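Local coordinates for zebrafish RNase5 (Danio rerio, PDB 3LJE), which probably cleaves RNA as a hydrolase of the pancreatic ribonuclease family, within the subfamily that includes the angiogenins, at residues D8-K13 with W115-D120; T50-T55 with F80-C85. All blocks are in the same frame, centred on the assembly; numbering follows the deposited sequence.

How the contacts relate
From the N terminus the chain enters helix 8-18, whose first turns form one half of contact 1; the other half, strand 115-119, arrives about a hundred residues later, so this contact closes almost the whole fold. Contact 2 lies entirely within that large loop and closes a much shorter one, joining strand 48-52 to strand 80-89 around helix 56-60 and the hairpin of strands 67-70 and 73-76. The two do not cross. Strands 80-89 and 115-119 both pair with the long strand 97-112, so the contacts share one antiparallel sheet while their centres stand about 15 Å apart. Tyr119 bridges them directly: its ring packs on Thr50 and Ile52, linking the C-terminal strand to the strand of contact 2.

Contact 1: residues D8-K13 with W115-D120; sequences DPRYQK and WPVHYD. With SO4 (sulfate ion), chain C.
Tyr11 and Trp115 meet edge-to-face, the indole presenting its edge to the phenol ring with the planes at 67°, where the first turns of helix 8-18 lie across strand 115-119. Tyr11 shows how one side chain can serve several neighbours in turn. Its CG stands trans to the backbone N (chi1 166°), which sends the ring along Pro116, the two side chains lying alongside and pointing the same way. CB passes near Pro116 O; farther out, Tyr11 CD1 comes within 3.4 Å of Pro116 O, which lies at the ring edge in its plane. Tyr11 CE1 touches Pro116 CD of the proline ring at 3.8 Å. The same CE1 is 3.7 Å from Trp115 CE3, which sits over one face of the Tyr11 ring, toward its rim. At the tip, Tyr11 OH comes near Trp115 CZ3.

Arg10 lies against Val117. Val117 CG1 lies over the centre of its guanidinium, and Arg10 NH1 approaches Val117 CG2 at 3.7 Å, while NH2 forms a salt bridge with Asp112. The backbones are joined through one water, which donates to Arg10 O and to Val117 O, each at 2.7 Å. Beyond, Val117 and His118 both face Gly110 in a classic beta bulge. Tyr119 N then gives a nearly straight hydrogen bond (3.0 Å, 172°) to sulfate O2.

This sulfate, probably from the crystallisation liquor, is also bound by His18 NE2 and Lys46 NZ, with His118 ND1 3.2 Å from its O2, consistent with the phosphate site of pancreatic ribonucleases, formed by two histidines and a lysine. Ring packing and one bridging water, not direct hydrogen bonds, therefore hold helix to strand, leaving C-H groups of Tyr11 as the neighbours of buried Pro116 O across the two segments.

Contact 2: residues T50-T55 with F80-C85; sequences TFIQAT and FPVVTC. With SO4 (sulfate ion), chain D.
Phe51 and Val83 form a hydrogen-bonded antiparallel pair, flanked by the non-hydrogen-bonded pairs Thr50-Thr84 and Ile52-Val82, in segments of strands 48-52 and 80-89 directed 160° apart. Phe51 N reaches Val83 O at 2.8 Å and Val83 N returns to Phe51 O at 2.9 Å; Gln53 N extends the pattern to Pro81 O.

Thr50 OG1 and Thr84 OG1 lie 3.0 Å apart, a possible but unsettled hydrogen bond, and Thr50 OG1 is hydrogen-bonded to Glu121 OE1. With Thr50 CG2 trans to the backbone N, that methyl is pressed tightly against Val82 CB at 3.5 Å. On the opposite face Cys85 SG, disulfide-bonded to Cys28, lies in the plane of the Phe51 ring at its edge, 3.8 Å from Phe51 CE2. Gln53, the centre of an inverse gamma turn, stretches its chain across Val83, its NE2 lying 3.6 Å from Val83 CG2 and hydrogen-bonded to Met23 O. Ile52 CG2 meets Phe80 CD2 at 3.6 Å, while Ala54 CB sits at the edge of the Phe80 ring.

Thr55 N-caps helix 56-60 through OG1, which also donates to a sulfate, probably from the crystallisation liquor. Within this curved antiparallel sheet of the pancreatic ribonuclease fold, Thr50 O holds His18 ND1, and His18 NE2 binds the sulfate of contact 1. Helix 56-60 packs on Ile52, Ala54 and Phe80 through Ile59, strand 97-112 adds Ile107 beside Val82, and helix 28-34 covers Phe51.

Contact 1: residues D8-K13 with W115-D120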
ATOM      1  N   ASP A   8     -14.303  -3.632  -6.423  1.00 32.20           N
ATOM      2  CA  ASP A   8     -13.213  -4.296  -7.042  1.00 33.90           C
ATOM      3  C   ASP A   8     -12.067  -3.459  -7.692  1.00 33.32           C
ATOM      4  O   ASP A   8     -10.883  -3.762  -7.469  1.00 32.33           O
ATOM      5  CB  ASP A   8     -13.756  -5.349  -7.991  1.00 36.45           C
ATOM      6  CG  ASP A   8     -12.676  -6.312  -8.452  1.00 37.35           C
ATOM      7  OD1 ASP A   8     -12.029  -6.973  -7.613  1.00 37.86           O
ATOM      8  OD2 ASP A   8     -12.468  -6.376  -9.659  1.00 40.66           O
ATOM      9  N   PRO A   9     -12.377  -2.395  -8.476  1.00 32.80           N
ATOM     10  CA  PRO A   9     -11.268  -1.631  -9.074  1.00 31.92           C
ATOM     11  C   PRO A   9     -10.290  -1.038  -8.025  1.00 30.31           C
ATOM     12  O   PRO A   9      -9.046  -1.139  -8.161  1.00 28.60           O
ATOM     13  CB  PRO A   9     -11.987  -0.515  -9.894  1.00 33.04           C
ATOM     14  CG  PRO A   9     -13.344  -1.231 -10.321  1.00 33.07           C
ATOM     15  CD  PRO A   9     -13.690  -1.833  -8.891  1.00 33.91           C
ATOM     16  N   ARG A  10     -10.876  -0.505  -6.962  1.00 27.39           N
ATOM     17  CA  ARG A  10     -10.079   0.120  -5.899  1.00 25.54           C
ATOM     18  C   ARG A  10      -9.341  -0.913  -5.085  1.00 22.52           C
ATOM     19  O   ARG A  10      -8.152  -0.676  -4.654  1.00 20.83           O
ATOM     20  CB  ARG A  10     -10.945   0.995  -5.002  1.00 25.46           C
ATOM     21  CG  ARG A  10     -11.097   2.428  -5.628  1.00 31.73           C
ATOM     22  CD  ARG A  10     -11.870   3.358  -4.683  1.00 32.68           C
ATOM     23  NE  ARG A  10     -13.143   2.668  -4.468  1.00 34.58           N
ATOM     24  CZ  ARG A  10     -13.859   2.721  -3.332  1.00 35.22           C
ATOM     25  NH1 ARG A  10     -13.433   3.456  -2.291  1.00 33.25           N
ATOM     26  NH2 ARG A  10     -14.979   1.998  -3.250  1.00 35.79           N
ATOM     27  N   TYR A  11     -10.001  -2.021  -4.867  1.00 20.73           N
ATOM     28  CA  TYR A  11      -9.405  -3.093  -4.100  1.00 22.18           C
ATOM     29  C   TYR A  11      -8.222  -3.700  -4.893  1.00 22.49           C
ATOM     30  O   TYR A  11      -7.137  -4.003  -4.359  1.00 21.23           O
ATOM     31  CB  TYR A  11     -10.467  -4.159  -3.888  1.00 23.54           C
ATOM     32  CG  TYR A  11      -9.948  -5.462  -3.406  1.00 23.49           C
ATOM     33  CD1 TYR A  11      -9.441  -5.609  -2.101  1.00 22.38           C
ATOM     34  CD2 TYR A  11      -9.981  -6.582  -4.240  1.00 24.71           C
ATOM     35  CE1 TYR A  11      -9.003  -6.847  -1.646  1.00 21.55           C
ATOM     36  CE2 TYR A  11      -9.535  -7.827  -3.810  1.00 24.52           C
ATOM     37  CZ  TYR A  11      -9.051  -7.979  -2.526  1.00 24.71           C
ATOM     38  OH  TYR A  11      -8.611  -9.237  -2.088  1.00 24.54           O
ATOM     39  N   GLN A  12      -8.439  -3.924  -6.187  1.00 22.18           N
ATOM     40  CA  GLN A  12      -7.333  -4.492  -6.952  1.00 23.19           C
ATOM     41  C   GLN A  12      -6.149  -3.518  -6.977  1.00 20.91           C
ATOM     42  O   GLN A  12      -4.960  -3.922  -6.955  1.00 21.12           O
ATOM     43  CB  GLN A  12      -7.785  -4.814  -8.424  1.00 26.21           C
ATOM     44  CG  GLN A  12      -8.903  -5.879  -8.542  1.00 31.36           C
ATOM     45  CD  GLN A  12      -8.378  -7.155  -7.985  1.00 34.99           C
ATOM     46  OE1 GLN A  12      -7.166  -7.359  -8.059  1.00 35.86           O
ATOM     47  NE2 GLN A  12      -9.235  -8.012  -7.382  1.00 35.19           N
ATOM     48  N   LYS A  13      -6.423  -2.219  -7.127  1.00 20.96           N
ATOM     49  CA  LYS A  13      -5.354  -1.249  -7.137  1.00 19.71           C
ATOM     50  C   LYS A  13      -4.629  -1.255  -5.743  1.00 18.74           C
ATOM     51  O   LYS A  13      -3.432  -1.115  -5.654  1.00 15.16           O
ATOM     52  CB  LYS A  13      -5.948   0.118  -7.391  1.00 22.95           C
ATOM     53  CG  LYS A  13      -4.841   1.271  -7.433  1.00 25.67           C
ATOM     54  CD  LYS A  13      -5.424   2.586  -8.015  1.00 29.86           C
ATOM     55  CE  LYS A  13      -4.459   3.709  -7.894  1.00 35.04           C
ATOM     56  NZ  LYS A  13      -5.045   4.896  -8.706  1.00 39.25           N
ATOM     57  N   TRP A 115     -13.791  -4.584   2.350  1.00 22.58           N
ATOM     58  CA  TRP A 115     -12.528  -4.784   1.520  1.00 22.24           C
ATOM     59  C   TRP A 115     -11.629  -3.588   1.615  1.00 20.60           C
ATOM     60  O   TRP A 115     -12.105  -2.428   1.595  1.00 20.85           O
ATOM     61  CB  TRP A 115     -12.871  -4.945   0.039  1.00 23.58           C
ATOM     62  CG  TRP A 115     -13.800  -6.070  -0.200  1.00 27.03           C
ATOM     63  CD1 TRP A 115     -15.196  -6.029  -0.264  1.00 29.55           C
ATOM     64  CD2 TRP A 115     -13.431  -7.432  -0.274  1.00 29.40           C
ATOM     65  NE1 TRP A 115     -15.691  -7.315  -0.368  1.00 31.18           N
ATOM     66  CE2 TRP A 115     -14.640  -8.195  -0.385  1.00 31.42           C
ATOM     67  CE3 TRP A 115     -12.202  -8.092  -0.256  1.00 28.70           C
ATOM     68  CZ2 TRP A 115     -14.629  -9.598  -0.477  1.00 32.78           C
ATOM     69  CZ3 TRP A 115     -12.168  -9.466  -0.340  1.00 32.46           C
ATOM     70  CH2 TRP A 115     -13.378 -10.219  -0.451  1.00 33.65           C
ATOM     71  N   PRO A 116     -10.300  -3.815   1.637  1.00 19.15           N
ATOM     72  CA  PRO A 116      -9.420  -2.630   1.723  1.00 18.73           C
ATOM     73  C   PRO A 116      -9.325  -1.882   0.377  1.00 20.84           C
ATOM     74  O   PRO A 116      -9.096  -2.518  -0.670  1.00 20.28           O
ATOM     75  CB  PRO A 116      -8.053  -3.207   2.114  1.00 18.27           C
ATOM     76  CG  PRO A 116      -8.101  -4.710   1.476  1.00 15.31           C
ATOM     77  CD  PRO A 116      -9.593  -5.111   1.717  1.00 17.85           C
ATOM     78  N   VAL A 117      -9.456  -0.556   0.405  1.00 19.34           N
ATOM     79  CA  VAL A 117      -9.391   0.224  -0.848  1.00 20.63           C
ATOM     80  C   VAL A 117      -8.401   1.342  -0.778  1.00 21.34           C
ATOM     81  O   VAL A 117      -8.215   2.084  -1.773  1.00 24.14           O
ATOM     82  CB  VAL A 117     -10.856   0.815  -1.115  1.00 20.69           C
ATOM     83  CG1 VAL A 117     -11.758  -0.360  -1.440  1.00 23.69           C
ATOM     84  CG2 VAL A 117     -11.362   1.576   0.170  1.00 19.64           C
ATOM     85  N   HIS A 118      -7.753   1.561   0.392  1.00 20.39           N
ATOM     86  CA  HIS A 118      -6.843   2.673   0.458  1.00 19.64           C
ATOM     87  C   HIS A 118      -5.874   2.429   1.615  1.00 18.09           C
ATOM     88  O   HIS A 118      -6.259   1.837   2.618  1.00 18.31           O
ATOM     89  CB  HIS A 118      -7.704   3.970   0.718  1.00 21.82           C
ATOM     90  CG  HIS A 118      -6.912   5.170   1.090  1.00 26.07           C
ATOM     91  ND1 HIS A 118      -6.208   5.920   0.162  1.00 26.43           N
ATOM     92  CD2 HIS A 118      -6.686   5.756   2.309  1.00 26.02           C
ATOM     93  CE1 HIS A 118      -5.581   6.913   0.780  1.00 26.60           C
ATOM     94  NE2 HIS A 118      -5.853   6.839   2.079  1.00 29.01           N
ATOM     95  N   TYR A 119      -4.658   2.886   1.440  1.00 19.12           N
ATOM     96  CA  TYR A 119      -3.624   2.825   2.467  1.00 17.90           C
ATOM     97  C   TYR A 119      -3.312   4.226   2.906  1.00 19.14           C
ATOM     98  O   TYR A 119      -2.988   5.098   2.083  1.00 18.35           O
ATOM     99  CB  TYR A 119      -2.336   2.169   1.942  1.00 18.28           C
ATOM    100  CG  TYR A 119      -1.264   2.124   3.067  1.00 17.55           C
ATOM    101  CD1 TYR A 119      -1.322   1.118   4.047  1.00 20.11           C
ATOM    102  CD2 TYR A 119      -0.253   3.065   3.160  1.00 15.79           C
ATOM    103  CE1 TYR A 119      -0.405   1.058   5.096  1.00 20.56           C
ATOM    104  CE2 TYR A 119       0.707   2.976   4.200  1.00 16.41           C
ATOM    105  CZ  TYR A 119       0.580   1.964   5.153  1.00 20.31           C
ATOM    106  OH  TYR A 119       1.492   1.882   6.173  1.00 21.64           O
ATOM    107  N   ASP A 120      -3.362   4.531   4.186  1.00 17.42           N
ATOM    108  CA  ASP A 120      -3.014   5.883   4.634  1.00 19.35           C
ATOM    109  C   ASP A 120      -1.515   5.960   4.928  1.00 18.66           C
ATOM    110  O   ASP A 120      -1.052   5.347   5.878  1.00 20.69           O
ATOM    111  CB  ASP A 120      -3.817   6.239   5.884  1.00 22.25           C
ATOM    112  CG  ASP A 120      -3.608   7.652   6.401  1.00 25.66           C
ATOM    113  OD1 ASP A 120      -2.719   8.359   5.876  1.00 29.64           O
ATOM    114  OD2 ASP A 120      -4.340   8.064   7.341  1.00 30.81           O
TER
HETATM  115  S   SO4 C1000      -3.278   5.115  -1.864  0.89 44.49           S
HETATM  116  O1  SO4 C1000      -2.489   5.928  -0.741  0.89 40.13           O
HETATM  117  O2  SO4 C1000      -4.130   3.923  -1.328  0.89 31.93           O
HETATM  118  O3  SO4 C1000      -4.183   6.082  -2.615  0.89 41.74           O
HETATM  119  O4  SO4 C1000      -2.138   4.643  -2.857  0.89 35.25           O
HETATM  120  O   HOH W   1      -7.017   1.711  -4.179  1.00 22.98           O

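Contact 2: residues T50-T55 with F80-C85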
ATOM      1  N   THR A  50       4.013   2.684   0.529  1.00 14.17           N
ATOM      2  CA  THR A  50       4.321   1.586   1.387  1.00 14.62           C
ATOM      3  C   THR A  50       3.735   0.251   0.927  1.00 14.03           C
ATOM      4  O   THR A  50       2.539   0.126   0.620  1.00 14.65           O
ATOM      5  CB  THR A  50       3.715   1.947   2.832  1.00 16.91           C
ATOM      6  OG1 THR A  50       4.345   3.149   3.212  1.00 15.22           O
ATOM      7  CG2 THR A  50       3.915   0.731   3.883  1.00 16.25           C
ATOM      8  N   PHE A  51       4.557  -0.800   1.071  1.00 12.50           N
ATOM      9  CA  PHE A  51       4.114  -2.166   0.842  1.00 13.21           C
ATOM     10  C   PHE A  51       3.977  -2.901   2.192  1.00 13.40           C
ATOM     11  O   PHE A  51       4.936  -2.956   2.973  1.00 13.33           O
ATOM     12  CB  PHE A  51       5.178  -2.923  -0.004  1.00 14.67           C
ATOM     13  CG  PHE A  51       5.301  -2.328  -1.382  1.00 13.02           C
ATOM     14  CD1 PHE A  51       4.371  -2.744  -2.392  1.00 11.19           C
ATOM     15  CD2 PHE A  51       6.292  -1.357  -1.666  1.00 13.83           C
ATOM     16  CE1 PHE A  51       4.465  -2.147  -3.712  1.00 13.47           C
ATOM     17  CE2 PHE A  51       6.385  -0.809  -2.969  1.00 15.76           C
ATOM     18  CZ  PHE A  51       5.478  -1.203  -3.968  1.00 13.14           C
ATOM     19  N   ILE A  52       2.796  -3.416   2.446  1.00 13.67           N
ATOM     20  CA  ILE A  52       2.548  -4.137   3.685  1.00 14.46           C
ATOM     21  C   ILE A  52       3.041  -5.575   3.381  1.00 14.35           C
ATOM     22  O   ILE A  52       2.592  -6.244   2.404  1.00 14.55           O
ATOM     23  CB  ILE A  52       1.054  -4.208   3.987  1.00 13.93           C
ATOM     24  CG1 ILE A  52       0.485  -2.741   4.109  1.00 14.42           C
ATOM     25  CG2 ILE A  52       0.823  -5.087   5.317  1.00 12.30           C
ATOM     26  CD1 ILE A  52      -1.129  -2.803   3.986  1.00 16.22           C
ATOM     27  N   GLN A  53       3.904  -6.089   4.272  1.00 14.77           N
ATOM     28  CA  GLN A  53       4.445  -7.486   4.082  1.00 15.36           C
ATOM     29  C   GLN A  53       3.553  -8.527   4.633  1.00 14.87           C
ATOM     30  O   GLN A  53       3.851  -9.166   5.632  1.00 16.17           O
ATOM     31  CB  GLN A  53       5.879  -7.536   4.690  1.00 16.20           C
ATOM     32  CG  GLN A  53       6.834  -6.655   3.922  1.00 15.45           C
ATOM     33  CD  GLN A  53       8.152  -6.588   4.707  1.00 19.03           C
ATOM     34  OE1 GLN A  53       8.111  -6.094   5.878  1.00 19.67           O
ATOM     35  NE2 GLN A  53       9.335  -7.020   4.083  1.00 16.14           N
ATOM     36  N   ALA A  54       2.410  -8.708   4.003  1.00 13.58           N
ATOM     37  CA  ALA A  54       1.471  -9.697   4.494  1.00 15.82           C
ATOM     38  C   ALA A  54       0.587 -10.160   3.382  1.00 15.94           C
ATOM     39  O   ALA A  54       0.646  -9.627   2.287  1.00 15.75           O
ATOM     40  CB  ALA A  54       0.637  -9.121   5.627  1.00 15.69           C
ATOM     41  N   THR A  55      -0.242 -11.181   3.648  1.00 15.84           N
ATOM     42  CA  THR A  55      -1.165 -11.687   2.631  1.00 17.68           C
ATOM     43  C   THR A  55      -2.374 -10.793   2.526  1.00 18.28           C
ATOM     44  O   THR A  55      -2.755 -10.088   3.475  1.00 17.46           O
ATOM     45  CB  THR A  55      -1.729 -13.098   2.959  1.00 18.53           C
ATOM     46  OG1 THR A  55      -2.521 -12.998   4.168  1.00 21.56           O
ATOM     47  CG2 THR A  55      -0.610 -14.119   3.208  1.00 19.37           C
ATOM     48  N   PHE A  80       2.031  -4.064  11.831  1.00 16.34           N
ATOM     49  CA  PHE A  80       2.217  -4.957  10.665  1.00 16.25           C
ATOM     50  C   PHE A  80       3.571  -4.620  10.193  1.00 14.92           C
ATOM     51  O   PHE A  80       4.072  -3.497  10.351  1.00 16.36           O
ATOM     52  CB  PHE A  80       1.231  -4.651   9.455  1.00 15.44           C
ATOM     53  CG  PHE A  80      -0.018  -5.433   9.505  1.00 15.60           C
ATOM     54  CD1 PHE A  80      -0.984  -5.274  10.565  1.00 13.78           C
ATOM     55  CD2 PHE A  80      -0.318  -6.362   8.492  1.00 15.33           C
ATOM     56  CE1 PHE A  80      -2.141  -5.981  10.542  1.00 15.67           C
ATOM     57  CE2 PHE A  80      -1.481  -7.045   8.513  1.00 17.20           C
ATOM     58  CZ  PHE A  80      -2.423  -6.871   9.523  1.00 16.22           C
ATOM     59  N   PRO A  81       4.240  -5.615   9.559  1.00 14.26           N
ATOM     60  CA  PRO A  81       5.528  -5.348   8.947  1.00 14.89           C
ATOM     61  C   PRO A  81       5.346  -4.596   7.655  1.00 13.49           C
ATOM     62  O   PRO A  81       4.540  -4.989   6.812  1.00 15.65           O
ATOM     63  CB  PRO A  81       6.124  -6.724   8.687  1.00 13.05           C
ATOM     64  CG  PRO A  81       4.930  -7.600   8.440  1.00 13.56           C
ATOM     65  CD  PRO A  81       3.725  -6.856   8.956  1.00 14.76           C
ATOM     66  N   VAL A  82       6.098  -3.551   7.429  1.00 14.81           N
ATOM     67  CA  VAL A  82       5.986  -2.811   6.178  1.00 15.56           C
ATOM     68  C   VAL A  82       7.329  -2.376   5.646  1.00 17.43           C
ATOM     69  O   VAL A  82       8.292  -2.226   6.391  1.00 19.83           O
ATOM     70  CB  VAL A  82       5.119  -1.483   6.278  1.00 15.96           C
ATOM     71  CG1 VAL A  82       3.637  -1.852   6.853  1.00 15.62           C
ATOM     72  CG2 VAL A  82       5.868  -0.381   7.178  1.00 18.44           C
ATOM     73  N   VAL A  83       7.367  -2.154   4.324  1.00 16.12           N
ATOM     74  CA  VAL A  83       8.539  -1.543   3.707  1.00 16.78           C
ATOM     75  C   VAL A  83       8.034  -0.290   3.027  1.00 16.39           C
ATOM     76  O   VAL A  83       7.118  -0.373   2.160  1.00 16.84           O
ATOM     77  CB  VAL A  83       9.199  -2.460   2.629  1.00 18.21           C
ATOM     78  CG1 VAL A  83      10.121  -1.527   1.671  1.00 17.53           C
ATOM     79  CG2 VAL A  83       9.928  -3.587   3.339  1.00 18.94           C
ATOM     80  N   THR A  84       8.545   0.864   3.437  1.00 16.07           N
ATOM     81  CA  THR A  84       8.184   2.135   2.810  1.00 15.98           C
ATOM     82  C   THR A  84       9.217   2.617   1.807  1.00 16.27           C
ATOM     83  O   THR A  84      10.446   2.706   2.146  1.00 19.14           O
ATOM     84  CB  THR A  84       7.978   3.234   3.876  1.00 18.50           C
ATOM     85  OG1 THR A  84       6.895   2.805   4.727  1.00 20.57           O
ATOM     86  CG2 THR A  84       7.602   4.544   3.211  1.00 19.43           C
ATOM     87  N   CYS A  85       8.768   2.923   0.557  1.00 16.31           N
ATOM     88  CA  CYS A  85       9.704   3.355  -0.497  1.00 16.06           C
ATOM     89  C   CYS A  85       9.546   4.868  -0.635  1.00 17.57           C
ATOM     90  O   CYS A  85       8.448   5.276  -0.858  1.00 18.04           O
ATOM     91  CB  CYS A  85       9.332   2.690  -1.864  1.00 14.72           C
ATOM     92  SG  CYS A  85       9.589   0.885  -1.724  1.00 16.61           S
TER
HETATM   93  S   SO4 D1001      -1.978 -15.762   6.450  0.97 36.87           S
HETATM   94  O1  SO4 D1001      -1.244 -14.727   7.217  0.97 36.73           O
HETATM   95  O2  SO4 D1001      -2.680 -16.655   7.431  0.97 36.74           O
HETATM   96  O3  SO4 D1001      -2.985 -15.196   5.482  0.97 34.80           O
HETATM   97  O4  SO4 D1001      -0.868 -16.452   5.754  0.97 38.65           O